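Local coordinates for uncharacterized protein (Staphylococcus aureus subsp. aureus Mu50, PDB 4QPV) that is of unknown function but belongs to the DUF1672 family, whose fold is built from a repeated unit of a kinked helix followed by three beta strands, at residues S150-T155 against M241-E246; I180-D185 against L213-R218; R189-L194 against D204-S209; S261-N266 against V281-V286. One frame throughout, in Å; residues are numbered along the deposited sequence.

In the fold
The four contacts fall into two groups in space. Interactions 1 and 4 have centres about 10 Å apart and touch: helix 234-249, which carries residues 241-246, lies against the strand pair 259-265 and 282-285 of the mixed sheet. Interactions 2 and 3, centres about 11 Å apart, also touch, and both draw on helix 184-190, with Tyr182, Phe191 and Leu213 packing together where they meet. Between the groups nothing touches, and centres lie 26 to 36 Å apart. Along the chain interaction 3 is nested inside interaction 2, and both inside interaction 1; interaction 4 follows. Strands 154-155, 175-178 and 220-227 share that mixed sheet, so the helical region 184-212 is inserted between strands of one sheet.

Interaction 1: residues S150-T155 against M241-E246; sequences SKYKYT and MIDFSE
Tyr152 OH donates a 2.6 Å hydrogen bond to Asp243 OD2, reaching the carboxylate from above its plane, 46° out of it, while OD2 itself lies at the edge of the tyrosine ring. Lys151 NZ gives the same hydroxyl a weak bond and stays 4.2 Å from Asp243 OD2, beyond a salt bridge but near enough probably to favour the charged carboxylate. The Tyr152 ring is filled on both faces: Phe244 CB sits over its centre on one, 3.6 Å from the centroid, and Lys151 CG lies over the other. With CG of Phe244 anti to the backbone N (chi1 -173°), its ring leaves the helix toward both tyrosines. It runs nearly parallel to Tyr152, planes 22° apart, but slid well aside. Farther along, Tyr154 OH approaches Phe244 CZ at 3.4 Å and is bonded to Leu145 O. The methyl CE of selenomethionine Met241 meets Tyr152 CB. Tyr152, Tyr154 and Phe244 thus form an aromatic cluster joining the type I turn 150-153 and strand 154-155 to helix 234-249.

Interaction 2: residues I180-D185 against L213-R218; sequences IPYTLD and LKDKSR
Leu213 lays its branched end over one face of the Tyr182 ring, with CD1 3.7 Å from the centroid and displaced toward the rim, a CH-pi contact in which the two side chains come from opposite directions. Its carbonyl takes part as well: Leu213 O accepts from a water that is also bonded to Tyr182 OH. Lys214 then turns the chain with positive phi, closing helix 199-212 in a Schellman motif. Asp215 has CG opposite the backbone N (chi1 175°), its carboxylate turned toward Ile180; its CB comes within 3.4 Å of Tyr182 OH, and a second water donates to OD2 at 2.7 Å while bonding to the same hydroxyl, lying at the edge of the ring. Two waters thus bridge Tyr182 OH to the loop. The other carboxylate oxygen, Asp215 OD1, is gripped twice by Ser217: OG donates at 2.7 Å to its syn lone pair, and the backbone N, 3.2 Å away, closes an Asx turn from above the carboxylate plane. Held there, Ser217 OG meets Ile180 CG1 at 3.7 Å. The loop 213-218 leads from helix 199-212 to strand 220-227; Leu213 also packs on Tyr190 of helix 184-190, and Tyr182 rests on Leu126 of helix 116-133.

Interaction 3: residues R189-L194 against D204-S209; sequences RYFQPL and DGMRNS
Phe191 and selenomethionine Met206 make a Met-aromatic contact: SE lies at the ring edge, 5.0 Å from the centroid and 85° off the ring normal, with CD1 the nearest ring carbon at 3.8 Å. The bend of the Met206 chain at chi2 (-64°) brings SE out from the helix to that edge. Leu194 adds a second apolar contact. Its CD1 methyl rests on the helix backbone, 3.7 Å from Gly205 C, and stands 4.1 Å from Met206 SE. The other methyl, CD2, is equally near Gly205 CA. Gly205 presents bare backbone here, and the leucine lies directly on the helix surface. At the interface the polar group is the Ser209 hydroxyl. Ser209 OG donates to Met206 O one turn back in its own helix, coming in 30° from the carbonyl plane, and the same OG approaches Phe191 CE1 at 3.3 Å, obliquely to the ring. Tyr190 adds a looser contact through its CB with Ser209 CB. Phe191 and Met206 both continue onto Phe129 of helix 116-133, which extends the apolar patch. With no hydrogen bond crossing between the two segments, the end of helix 184-190 and the turn after it are held to helix 199-212 by dispersion and shape, and the buried serine hydroxyl is satisfied within its own helix.

Interaction 4: residues S261-N266 against V281-V286; sequences SLQISN and VIEVGV
Leu262 and Val284 face each other as a hydrogen-bonded pair in an antiparallel strand pairing, part of the mixed sheet. Both directions are used: Leu262 N donates to Val284 O and Val284 N to Leu262 O, each at 2.8 Å. Two residues along, Ile264 and Ile282 repeat the exchange, Ile282 N to Ile264 O at 2.9 Å and Ile264 N to Ile282 O at 3.2 Å, the longest of the four. The carbonyls of Leu262, Ile264 and Ile282 also receive CA-H contacts from Glu283, Val281 and Gln263 respectively. On the non-hydrogen-bonded pair between them, Gln263 N turns the other way, to Thr223 OG1 of strand 220-227. On the face carrying Ser261, Gln263 and Glu283, the Glu283 carboxylate is held weakly from two residues: Gln263 NE2 gives Glu283 OE1 a bond at an angle of 141°, with the amide and carboxylate planes 56° apart, and Ser261 OG gives Glu283 OE2 another. Ser265 OG finds its main partner in Lys279 NZ. The face bearing Leu262, Ile264, Ile282 and Val284 is apolar and covered by helix 234-249. There Ile264 sets CG2 between the backbone N and the carbonyl carbon, bringing that methyl to 3.8 Å from Ile282 CB.

Interaction 1: residues S150-T155 against M241-E246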
loop_
_atom_site.group_PDB
_atom_site.type_symbol
_atom_site.label_atom_id
_atom_site.label_comp_id
_atom_site.label_asym_id
_atom_site.label_seq_id
_atom_site.Cartn_x
_atom_site.Cartn_y
_atom_site.Cartn_z
ATOM N N SER A 150 -1.695 -22.231 6.324
ATOM C CA SER A 150 -1.286 -23.632 6.256
ATOM C C SER A 150 -2.220 -24.465 5.365
ATOM O O SER A 150 -1.739 -25.185 4.479
ATOM C CB SER A 150 -1.195 -24.245 7.655
ATOM O OG SER A 150 -0.915 -25.625 7.529
ATOM N N LYS A 151 -3.540 -24.359 5.595
ATOM C CA LYS A 151 -4.537 -25.128 4.858
ATOM C C LYS A 151 -4.444 -24.863 3.340
ATOM O O LYS A 151 -4.491 -25.821 2.576
ATOM C CB LYS A 151 -5.959 -24.806 5.360
ATOM C CG LYS A 151 -7.024 -25.723 4.740
ATOM C CD LYS A 151 -8.441 -25.338 5.099
ATOM C CE LYS A 151 -9.414 -26.356 4.537
ATOM N NZ LYS A 151 -10.823 -25.885 4.646
ATOM N N TYR A 152 -4.348 -23.588 2.924
ATOM C CA TYR A 152 -4.335 -23.231 1.498
ATOM C C TYR A 152 -2.936 -22.968 0.947
ATOM O O TYR A 152 -2.791 -22.513 -0.197
ATOM C CB TYR A 152 -5.288 -22.071 1.216
ATOM C CG TYR A 152 -6.726 -22.487 1.454
ATOM C CD1 TYR A 152 -7.356 -23.413 0.621
ATOM C CD2 TYR A 152 -7.440 -22.003 2.551
ATOM C CE1 TYR A 152 -8.668 -23.824 0.855
ATOM C CE2 TYR A 152 -8.747 -22.423 2.808
ATOM C CZ TYR A 152 -9.361 -23.326 1.953
ATOM O OH TYR A 152 -10.651 -23.722 2.202
ATOM N N LYS A 153 -1.912 -23.370 1.723
ATOM C CA LYS A 153 -0.517 -23.420 1.319
ATOM C C LYS A 153 -0.017 -22.107 0.696
ATOM O O LYS A 153 0.337 -22.065 -0.489
ATOM C CB LYS A 153 -0.314 -24.589 0.328
ATOM C CG LYS A 153 -0.662 -25.958 0.923
ATOM C CD LYS A 153 -0.543 -27.052 -0.109
ATOM C CE LYS A 153 -0.818 -28.444 0.452
ATOM N NZ LYS A 153 -2.236 -28.616 0.854
ATOM N N TYR A 154 0.001 -21.041 1.487
ATOM C CA TYR A 154 0.499 -19.757 1.004
ATOM C C TYR A 154 1.203 -18.996 2.141
ATOM O O TYR A 154 1.117 -19.356 3.316
ATOM C CB TYR A 154 -0.655 -18.885 0.385
ATOM C CG TYR A 154 -1.745 -18.485 1.368
ATOM C CD1 TYR A 154 -1.560 -17.423 2.263
ATOM C CD2 TYR A 154 -2.974 -19.136 1.376
ATOM C CE1 TYR A 154 -2.543 -17.078 3.192
ATOM C CE2 TYR A 154 -3.952 -18.823 2.324
ATOM C CZ TYR A 154 -3.745 -17.775 3.211
ATOM O OH TYR A 154 -4.725 -17.486 4.127
ATOM N N THR A 155 1.881 -17.929 1.763
ATOM C CA THR A 155 2.460 -16.908 2.638
ATOM C C THR A 155 2.142 -15.587 1.985
ATOM O O THR A 155 1.773 -15.544 0.806
ATOM C CB THR A 155 4.005 -17.085 2.819
ATOM O OG1 THR A 155 4.653 -16.745 1.595
ATOM C CG2 THR A 155 4.421 -18.484 3.280
HETATM N N MSE A 241 -8.421 -22.142 -4.418
HETATM C CA MSE A 241 -8.766 -20.719 -4.298
HETATM C C MSE A 241 -10.289 -20.525 -4.330
HETATM O O MSE A 241 -10.826 -19.724 -3.548
HETATM C CB MSE A 241 -8.056 -19.872 -5.360
HETATM C CG MSE A 241 -6.533 -19.760 -5.091
HETATM SE SE MSE A 241 -6.129 -18.971 -3.308
HETATM C CE MSE A 241 -5.668 -20.554 -2.338
ATOM N N ILE A 242 -10.986 -21.306 -5.158
ATOM C CA ILE A 242 -12.449 -21.268 -5.192
ATOM C C ILE A 242 -12.960 -21.677 -3.814
ATOM O O ILE A 242 -13.847 -21.029 -3.276
ATOM C CB ILE A 242 -13.020 -22.187 -6.314
ATOM C CG1 ILE A 242 -12.797 -21.542 -7.711
ATOM C CG2 ILE A 242 -14.521 -22.520 -6.075
ATOM C CD1 ILE A 242 -13.000 -22.567 -8.904
ATOM N N ASP A 243 -12.358 -22.720 -3.232
ATOM C CA ASP A 243 -12.784 -23.217 -1.926
ATOM C C ASP A 243 -12.495 -22.199 -0.825
ATOM O O ASP A 243 -13.367 -21.944 -0.002
ATOM C CB ASP A 243 -12.143 -24.572 -1.612
ATOM C CG ASP A 243 -12.699 -25.177 -0.342
ATOM O OD1 ASP A 243 -13.926 -25.441 -0.298
ATOM O OD2 ASP A 243 -11.906 -25.401 0.603
ATOM N N PHE A 244 -11.311 -21.572 -0.840
ATOM C CA PHE A 244 -10.992 -20.553 0.136
ATOM C C PHE A 244 -11.973 -19.363 -0.015
ATOM O O PHE A 244 -12.445 -18.874 1.001
ATOM C CB PHE A 244 -9.517 -20.117 0.007
ATOM C CG PHE A 244 -8.993 -19.167 1.072
ATOM C CD1 PHE A 244 -9.561 -19.132 2.343
ATOM C CD2 PHE A 244 -7.898 -18.348 0.814
ATOM C CE1 PHE A 244 -9.057 -18.282 3.332
ATOM C CE2 PHE A 244 -7.393 -17.492 1.800
ATOM C CZ PHE A 244 -7.975 -17.468 3.052
ATOM N N SER A 245 -12.336 -18.945 -1.259
ATOM C CA SER A 245 -13.326 -17.860 -1.448
ATOM C C SER A 245 -14.658 -18.235 -0.780
ATOM O O SER A 245 -15.259 -17.407 -0.085
ATOM C CB SER A 245 -13.563 -17.577 -2.927
ATOM O OG SER A 245 -14.603 -16.625 -3.071
ATOM N N GLU A 246 -15.097 -19.490 -0.958
ATOM C CA GLU A 246 -16.339 -19.962 -0.338
ATOM C C GLU A 246 -16.256 -19.891 1.193
ATOM O O GLU A 246 -17.208 -19.442 1.824
ATOM C CB GLU A 246 -16.701 -21.384 -0.810
ATOM C CG GLU A 246 -17.080 -21.404 -2.289
ATOM C CD GLU A 246 -18.172 -20.432 -2.710
ATOM O OE1 GLU A 246 -19.254 -20.438 -2.084
ATOM O OE2 GLU A 246 -17.933 -19.639 -3.648
#

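Interaction 2: residues I180-D185 against L213-R218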
loop_
_atom_site.group_PDB
_atom_site.type_symbol
_atom_site.label_atom_id
_atom_site.label_comp_id
_atom_site.label_asym_id
_atom_site.label_seq_id
_atom_site.Cartn_x
_atom_site.Cartn_y
_atom_site.Cartn_z
ATOM N N ILE A 180 -10.220 5.833 -4.067
ATOM C CA ILE A 180 -10.432 6.719 -5.200
ATOM C C ILE A 180 -9.553 7.975 -5.035
ATOM O O ILE A 180 -9.580 8.601 -3.967
ATOM C CB ILE A 180 -11.943 7.058 -5.339
ATOM C CG1 ILE A 180 -12.800 5.807 -5.714
ATOM C CG2 ILE A 180 -12.224 8.263 -6.276
ATOM C CD1 ILE A 180 -12.417 5.042 -7.011
ATOM N N PRO A 181 -8.802 8.365 -6.097
ATOM C CA PRO A 181 -7.984 9.579 -6.008
ATOM C C PRO A 181 -8.797 10.874 -6.117
ATOM O O PRO A 181 -9.887 10.890 -6.683
ATOM C CB PRO A 181 -7.034 9.439 -7.201
ATOM C CG PRO A 181 -7.803 8.665 -8.206
ATOM C CD PRO A 181 -8.648 7.706 -7.415
ATOM N N TYR A 182 -8.258 11.961 -5.561
ATOM C CA TYR A 182 -8.832 13.307 -5.646
ATOM C C TYR A 182 -7.683 14.277 -5.699
ATOM O O TYR A 182 -6.533 13.870 -5.516
ATOM C CB TYR A 182 -9.777 13.627 -4.461
ATOM C CG TYR A 182 -11.024 12.774 -4.411
ATOM C CD1 TYR A 182 -12.074 12.984 -5.302
ATOM C CD2 TYR A 182 -11.135 11.717 -3.509
ATOM C CE1 TYR A 182 -13.210 12.175 -5.285
ATOM C CE2 TYR A 182 -12.271 10.911 -3.473
ATOM C CZ TYR A 182 -13.308 11.148 -4.361
ATOM O OH TYR A 182 -14.431 10.354 -4.333
ATOM N N THR A 183 -7.959 15.545 -5.946
ATOM C CA THR A 183 -6.883 16.539 -5.956
ATOM C C THR A 183 -6.487 16.895 -4.513
ATOM O O THR A 183 -7.220 16.587 -3.569
ATOM C CB THR A 183 -7.345 17.788 -6.720
ATOM O OG1 THR A 183 -8.430 18.366 -5.997
ATOM C CG2 THR A 183 -7.753 17.480 -8.158
ATOM N N LEU A 184 -5.359 17.591 -4.347
ATOM C CA LEU A 184 -4.936 18.030 -3.031
ATOM C C LEU A 184 -5.949 19.057 -2.469
ATOM O O LEU A 184 -6.208 19.036 -1.264
ATOM C CB LEU A 184 -3.509 18.601 -3.084
ATOM C CG LEU A 184 -2.841 18.877 -1.736
ATOM C CD1 LEU A 184 -2.742 17.612 -0.894
ATOM C CD2 LEU A 184 -1.473 19.499 -1.930
ATOM N N ASP A 185 -6.566 19.905 -3.339
ATOM C CA ASP A 185 -7.588 20.855 -2.882
ATOM C C ASP A 185 -8.776 20.091 -2.316
ATOM O O ASP A 185 -9.259 20.437 -1.238
ATOM C CB ASP A 185 -8.041 21.805 -4.010
ATOM C CG ASP A 185 -7.081 22.945 -4.301
ATOM O OD1 ASP A 185 -6.168 23.183 -3.477
ATOM O OD2 ASP A 185 -7.253 23.614 -5.344
ATOM N N LEU A 213 -18.726 14.194 -3.090
ATOM C CA LEU A 213 -17.821 13.934 -4.220
ATOM C C LEU A 213 -18.422 12.954 -5.236
ATOM O O LEU A 213 -17.768 12.626 -6.233
ATOM C CB LEU A 213 -16.455 13.415 -3.725
ATOM C CG LEU A 213 -15.553 14.468 -3.074
ATOM C CD1 LEU A 213 -14.528 13.819 -2.162
ATOM C CD2 LEU A 213 -14.876 15.353 -4.117
ATOM N N LYS A 214 -19.661 12.490 -4.969
ATOM C CA LYS A 214 -20.463 11.607 -5.813
ATOM C C LYS A 214 -19.698 10.314 -6.173
ATOM O O LYS A 214 -19.563 9.957 -7.347
ATOM C CB LYS A 214 -20.963 12.362 -7.065
ATOM C CG LYS A 214 -22.119 13.328 -6.758
ATOM C CD LYS A 214 -21.876 14.717 -7.308
ATOM C CE LYS A 214 -22.900 15.735 -6.843
ATOM N NZ LYS A 214 -24.253 15.497 -7.422
ATOM N N ASP A 215 -19.215 9.618 -5.137
ATOM C CA ASP A 215 -18.542 8.325 -5.269
ATOM C C ASP A 215 -19.483 7.224 -4.754
ATOM O O ASP A 215 -19.746 7.148 -3.554
ATOM C CB ASP A 215 -17.186 8.314 -4.528
ATOM C CG ASP A 215 -16.498 6.958 -4.520
ATOM O OD1 ASP A 215 -16.671 6.194 -5.511
ATOM O OD2 ASP A 215 -15.800 6.653 -3.521
ATOM N N LYS A 216 -19.994 6.383 -5.668
ATOM C CA LYS A 216 -20.923 5.302 -5.344
ATOM C C LYS A 216 -20.213 3.945 -5.264
ATOM O O LYS A 216 -20.857 2.939 -4.947
ATOM C CB LYS A 216 -22.062 5.243 -6.378
ATOM C CG LYS A 216 -23.011 6.441 -6.310
ATOM C CD LYS A 216 -24.150 6.327 -7.319
ATOM C CE LYS A 216 -25.126 7.477 -7.234
ATOM N NZ LYS A 216 -24.544 8.747 -7.753
ATOM N N SER A 217 -18.886 3.932 -5.527
ATOM C CA SER A 217 -18.047 2.733 -5.525
ATOM C C SER A 217 -17.534 2.390 -4.120
ATOM O O SER A 217 -17.553 3.229 -3.214
ATOM C CB SER A 217 -16.860 2.927 -6.468
ATOM O OG SER A 217 -15.827 3.705 -5.878
ATOM N N ARG A 218 -17.033 1.171 -3.961
ATOM C CA ARG A 218 -16.447 0.714 -2.700
ATOM C C ARG A 218 -14.943 0.522 -2.869
ATOM O O ARG A 218 -14.499 0.137 -3.963
ATOM C CB ARG A 218 -17.078 -0.616 -2.226
ATOM C CG ARG A 218 -18.598 -0.729 -2.408
ATOM C CD ARG A 218 -19.386 -0.006 -1.338
ATOM N NE ARG A 218 -20.830 -0.168 -1.531
ATOM C CZ ARG A 218 -21.581 -1.058 -0.890
ATOM N NH1 ARG A 218 -21.039 -1.870 0.005
ATOM N NH2 ARG A 218 -22.884 -1.133 -1.130
HETATM O O HOH W 1 -14.392 8.621 -2.251
HETATM O O HOH W 2 -15.738 10.548 -6.841
#

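Interaction 3: residues R189-L194 against D204-S209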
loop_
_atom_site.group_PDB
_atom_site.type_symbol
_atom_site.label_atom_id
_atom_site.label_comp_id
_atom_site.label_asym_id
_atom_site.label_seq_id
_atom_site.Cartn_x
_atom_site.Cartn_y
_atom_site.Cartn_z
ATOM N N ARG A 189 -10.147 20.105 1.579
ATOM C CA ARG A 189 -11.536 20.465 1.850
ATOM C C ARG A 189 -12.353 19.330 2.501
ATOM O O ARG A 189 -13.115 19.596 3.429
ATOM C CB ARG A 189 -12.217 20.909 0.542
ATOM C CG ARG A 189 -13.670 21.347 0.695
ATOM C CD ARG A 189 -14.272 21.741 -0.632
ATOM N NE ARG A 189 -15.703 22.019 -0.505
ATOM C CZ ARG A 189 -16.505 22.284 -1.530
ATOM N NH1 ARG A 189 -16.028 22.299 -2.769
ATOM N NH2 ARG A 189 -17.794 22.519 -1.326
ATOM N N TYR A 190 -12.228 18.097 2.005
ATOM C CA TYR A 190 -13.089 17.017 2.475
ATOM C C TYR A 190 -12.462 16.009 3.441
ATOM O O TYR A 190 -13.205 15.387 4.210
ATOM C CB TYR A 190 -13.630 16.241 1.267
ATOM C CG TYR A 190 -14.533 17.052 0.358
ATOM C CD1 TYR A 190 -15.862 17.294 0.696
ATOM C CD2 TYR A 190 -14.073 17.533 -0.864
ATOM C CE1 TYR A 190 -16.695 18.040 -0.136
ATOM C CE2 TYR A 190 -14.903 18.269 -1.712
ATOM C CZ TYR A 190 -16.215 18.516 -1.344
ATOM O OH TYR A 190 -17.039 19.230 -2.184
ATOM N N PHE A 191 -11.132 15.798 3.394
ATOM C CA PHE A 191 -10.569 14.717 4.202
ATOM C C PHE A 191 -9.623 15.146 5.335
ATOM O O PHE A 191 -9.725 14.585 6.423
ATOM C CB PHE A 191 -9.875 13.714 3.281
ATOM C CG PHE A 191 -10.831 13.086 2.292
ATOM C CD1 PHE A 191 -11.647 12.018 2.666
ATOM C CD2 PHE A 191 -10.903 13.543 0.980
ATOM C CE1 PHE A 191 -12.533 11.434 1.749
ATOM C CE2 PHE A 191 -11.784 12.953 0.062
ATOM C CZ PHE A 191 -12.597 11.904 0.455
ATOM N N GLN A 192 -8.717 16.105 5.113
ATOM C CA GLN A 192 -7.814 16.531 6.193
ATOM C C GLN A 192 -8.592 16.930 7.486
ATOM O O GLN A 192 -8.163 16.489 8.563
ATOM C CB GLN A 192 -6.892 17.678 5.754
ATOM C CG GLN A 192 -5.711 17.860 6.703
ATOM C CD GLN A 192 -4.609 18.723 6.150
ATOM O OE1 GLN A 192 -4.225 18.617 4.979
ATOM N NE2 GLN A 192 -3.998 19.528 7.014
ATOM N N PRO A 193 -9.751 17.670 7.433
ATOM C CA PRO A 193 -10.452 18.010 8.688
ATOM C C PRO A 193 -10.969 16.801 9.481
ATOM O O PRO A 193 -11.323 16.968 10.644
ATOM C CB PRO A 193 -11.629 18.882 8.223
ATOM C CG PRO A 193 -11.228 19.404 6.896
ATOM C CD PRO A 193 -10.429 18.297 6.276
ATOM N N LEU A 194 -11.007 15.597 8.877
ATOM C CA LEU A 194 -11.521 14.408 9.556
ATOM C C LEU A 194 -10.494 13.711 10.454
ATOM O O LEU A 194 -10.904 12.930 11.317
ATOM C CB LEU A 194 -12.058 13.376 8.537
ATOM C CG LEU A 194 -13.167 13.812 7.585
ATOM C CD1 LEU A 194 -13.554 12.671 6.652
ATOM C CD2 LEU A 194 -14.390 14.339 8.339
ATOM N N ASP A 204 -18.745 8.938 9.931
ATOM C CA ASP A 204 -19.834 9.788 9.427
ATOM C C ASP A 204 -19.289 10.759 8.360
ATOM O O ASP A 204 -19.905 10.931 7.306
ATOM C CB ASP A 204 -20.491 10.585 10.588
ATOM C CG ASP A 204 -21.504 9.821 11.433
ATOM O OD1 ASP A 204 -21.630 8.590 11.250
ATOM O OD2 ASP A 204 -22.162 10.455 12.285
ATOM N N GLY A 205 -18.130 11.343 8.642
ATOM C CA GLY A 205 -17.438 12.273 7.750
ATOM C C GLY A 205 -17.058 11.651 6.418
ATOM O O GLY A 205 -17.227 12.282 5.367
HETATM N N MSE A 206 -16.562 10.392 6.459
HETATM C CA MSE A 206 -16.178 9.596 5.283
HETATM C C MSE A 206 -17.402 9.323 4.405
HETATM O O MSE A 206 -17.300 9.420 3.180
HETATM C CB MSE A 206 -15.522 8.267 5.705
HETATM C CG MSE A 206 -14.089 8.427 6.192
HETATM SE SE MSE A 206 -12.841 9.079 4.842
HETATM C CE MSE A 206 -12.643 7.445 3.845
ATOM N N ARG A 207 -18.553 8.979 5.033
ATOM C CA ARG A 207 -19.830 8.752 4.345
ATOM C C ARG A 207 -20.272 10.027 3.623
ATOM O O ARG A 207 -20.574 9.969 2.433
ATOM C CB ARG A 207 -20.934 8.280 5.316
ATOM C CG ARG A 207 -20.872 6.791 5.625
ATOM C CD ARG A 207 -21.902 6.386 6.664
ATOM N NE ARG A 207 -21.384 5.319 7.522
ATOM C CZ ARG A 207 -21.085 5.464 8.811
ATOM N NH1 ARG A 207 -21.282 6.625 9.419
ATOM N NH2 ARG A 207 -20.611 4.440 9.507
ATOM N N ASN A 208 -20.252 11.178 4.331
ATOM C CA ASN A 208 -20.627 12.485 3.787
ATOM C C ASN A 208 -19.689 12.897 2.642
ATOM O O ASN A 208 -20.174 13.410 1.640
ATOM C CB ASN A 208 -20.642 13.565 4.896
ATOM C CG ASN A 208 -21.012 14.949 4.399
ATOM O OD1 ASN A 208 -22.123 15.188 3.907
ATOM N ND2 ASN A 208 -20.079 15.889 4.511
ATOM N N SER A 209 -18.364 12.632 2.765
ATOM C CA SER A 209 -17.393 12.972 1.715
ATOM C C SER A 209 -17.754 12.287 0.381
ATOM O O SER A 209 -17.734 12.937 -0.669
ATOM C CB SER A 209 -15.973 12.592 2.135
ATOM O OG SER A 209 -15.793 11.183 2.168
#

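Interaction 4: residues S261-N266 against V281-V286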
loop_
_atom_site.group_PDB
_atom_site.type_symbol
_atom_site.label_atom_id
_atom_site.label_comp_id
_atom_site.label_asym_id
_atom_site.label_seq_id
_atom_site.Cartn_x
_atom_site.Cartn_y
_atom_site.Cartn_z
ATOM N N SER A 261 -11.059 -9.407 -3.383
ATOM C CA SER A 261 -10.586 -10.325 -4.420
ATOM C C SER A 261 -9.385 -11.132 -3.922
ATOM O O SER A 261 -8.435 -10.584 -3.349
ATOM C CB SER A 261 -10.218 -9.514 -5.669
ATOM O OG SER A 261 -9.617 -10.283 -6.696
ATOM N N LEU A 262 -9.416 -12.430 -4.189
ATOM C CA LEU A 262 -8.357 -13.336 -3.808
ATOM C C LEU A 262 -7.403 -13.530 -4.986
ATOM O O LEU A 262 -7.839 -13.903 -6.078
ATOM C CB LEU A 262 -9.062 -14.658 -3.426
ATOM C CG LEU A 262 -8.419 -15.670 -2.506
ATOM C CD1 LEU A 262 -7.985 -15.053 -1.149
ATOM C CD2 LEU A 262 -9.380 -16.831 -2.272
ATOM N N GLN A 263 -6.106 -13.239 -4.781
ATOM C CA GLN A 263 -5.053 -13.486 -5.760
ATOM C C GLN A 263 -3.965 -14.319 -5.121
ATOM O O GLN A 263 -3.599 -14.086 -3.965
ATOM C CB GLN A 263 -4.438 -12.213 -6.363
ATOM C CG GLN A 263 -5.370 -11.446 -7.310
ATOM C CD GLN A 263 -4.640 -10.337 -8.054
ATOM O OE1 GLN A 263 -3.495 -10.004 -7.776
ATOM N NE2 GLN A 263 -5.299 -9.713 -9.000
ATOM N N ILE A 264 -3.441 -15.283 -5.892
ATOM C CA ILE A 264 -2.337 -16.154 -5.501
ATOM C C ILE A 264 -1.424 -16.344 -6.716
ATOM O O ILE A 264 -1.896 -16.406 -7.851
ATOM C CB ILE A 264 -2.783 -17.516 -4.873
ATOM C CG1 ILE A 264 -1.581 -18.191 -4.118
ATOM C CG2 ILE A 264 -3.424 -18.449 -5.939
ATOM C CD1 ILE A 264 -1.894 -19.371 -3.158
ATOM N N SER A 265 -0.124 -16.433 -6.459
ATOM C CA SER A 265 0.888 -16.656 -7.494
ATOM C C SER A 265 1.903 -17.714 -7.027
ATOM O O SER A 265 1.745 -18.285 -5.944
ATOM C CB SER A 265 1.589 -15.342 -7.822
ATOM O OG SER A 265 2.278 -14.848 -6.676
ATOM N N ASN A 266 2.999 -17.902 -7.781
ATOM C CA ASN A 266 4.033 -18.852 -7.356
ATOM C C ASN A 266 4.836 -18.244 -6.164
ATOM O O ASN A 266 4.557 -17.113 -5.728
ATOM C CB ASN A 266 4.920 -19.286 -8.542
ATOM C CG ASN A 266 5.858 -18.235 -9.090
ATOM O OD1 ASN A 266 6.170 -17.224 -8.445
ATOM N ND2 ASN A 266 6.380 -18.484 -10.283
ATOM N N VAL A 281 -1.050 -14.696 -11.970
ATOM C CA VAL A 281 -1.878 -15.013 -10.798
ATOM C C VAL A 281 -3.161 -15.706 -11.150
ATOM O O VAL A 281 -3.662 -15.578 -12.264
ATOM C CB VAL A 281 -2.228 -13.704 -9.985
ATOM C CG1 VAL A 281 -0.982 -13.035 -9.404
ATOM C CG2 VAL A 281 -3.040 -12.713 -10.823
ATOM N N ILE A 282 -3.721 -16.369 -10.151
ATOM C CA ILE A 282 -5.082 -16.864 -10.099
ATOM C C ILE A 282 -5.854 -15.746 -9.441
ATOM O O ILE A 282 -5.383 -15.230 -8.418
ATOM C CB ILE A 282 -5.221 -18.174 -9.271
ATOM C CG1 ILE A 282 -4.583 -19.367 -9.952
ATOM C CG2 ILE A 282 -6.703 -18.450 -8.912
ATOM C CD1 ILE A 282 -4.413 -20.532 -9.002
ATOM N N GLU A 283 -7.032 -15.385 -9.967
ATOM C CA GLU A 283 -7.869 -14.378 -9.320
ATOM C C GLU A 283 -9.258 -14.960 -9.105
ATOM O O GLU A 283 -9.846 -15.495 -10.048
ATOM C CB GLU A 283 -7.922 -13.087 -10.131
ATOM C CG GLU A 283 -8.494 -11.906 -9.365
ATOM C CD GLU A 283 -8.456 -10.586 -10.114
ATOM O OE1 GLU A 283 -7.527 -10.376 -10.930
ATOM O OE2 GLU A 283 -9.359 -9.752 -9.873
ATOM N N VAL A 284 -9.748 -14.926 -7.857
ATOM C CA VAL A 284 -11.102 -15.397 -7.525
ATOM C C VAL A 284 -11.814 -14.294 -6.745
ATOM O O VAL A 284 -11.305 -13.842 -5.717
ATOM C CB VAL A 284 -11.139 -16.752 -6.764
ATOM C CG1 VAL A 284 -12.563 -17.126 -6.390
ATOM C CG2 VAL A 284 -10.490 -17.877 -7.573
ATOM N N GLY A 285 -12.990 -13.879 -7.227
ATOM C CA GLY A 285 -13.778 -12.867 -6.531
ATOM C C GLY A 285 -14.319 -13.406 -5.216
ATOM O O GLY A 285 -14.664 -14.592 -5.122
ATOM N N VAL A 286 -14.327 -12.562 -4.168
ATOM C CA VAL A 286 -14.891 -12.939 -2.874
ATOM C C VAL A 286 -16.188 -12.113 -2.706
ATOM O O VAL A 286 -17.281 -12.686 -2.640
ATOM C CB VAL A 286 -13.912 -12.792 -1.678
ATOM C CG1 VAL A 286 -14.594 -13.185 -0.364
ATOM C CG2 VAL A 286 -12.635 -13.617 -1.900
#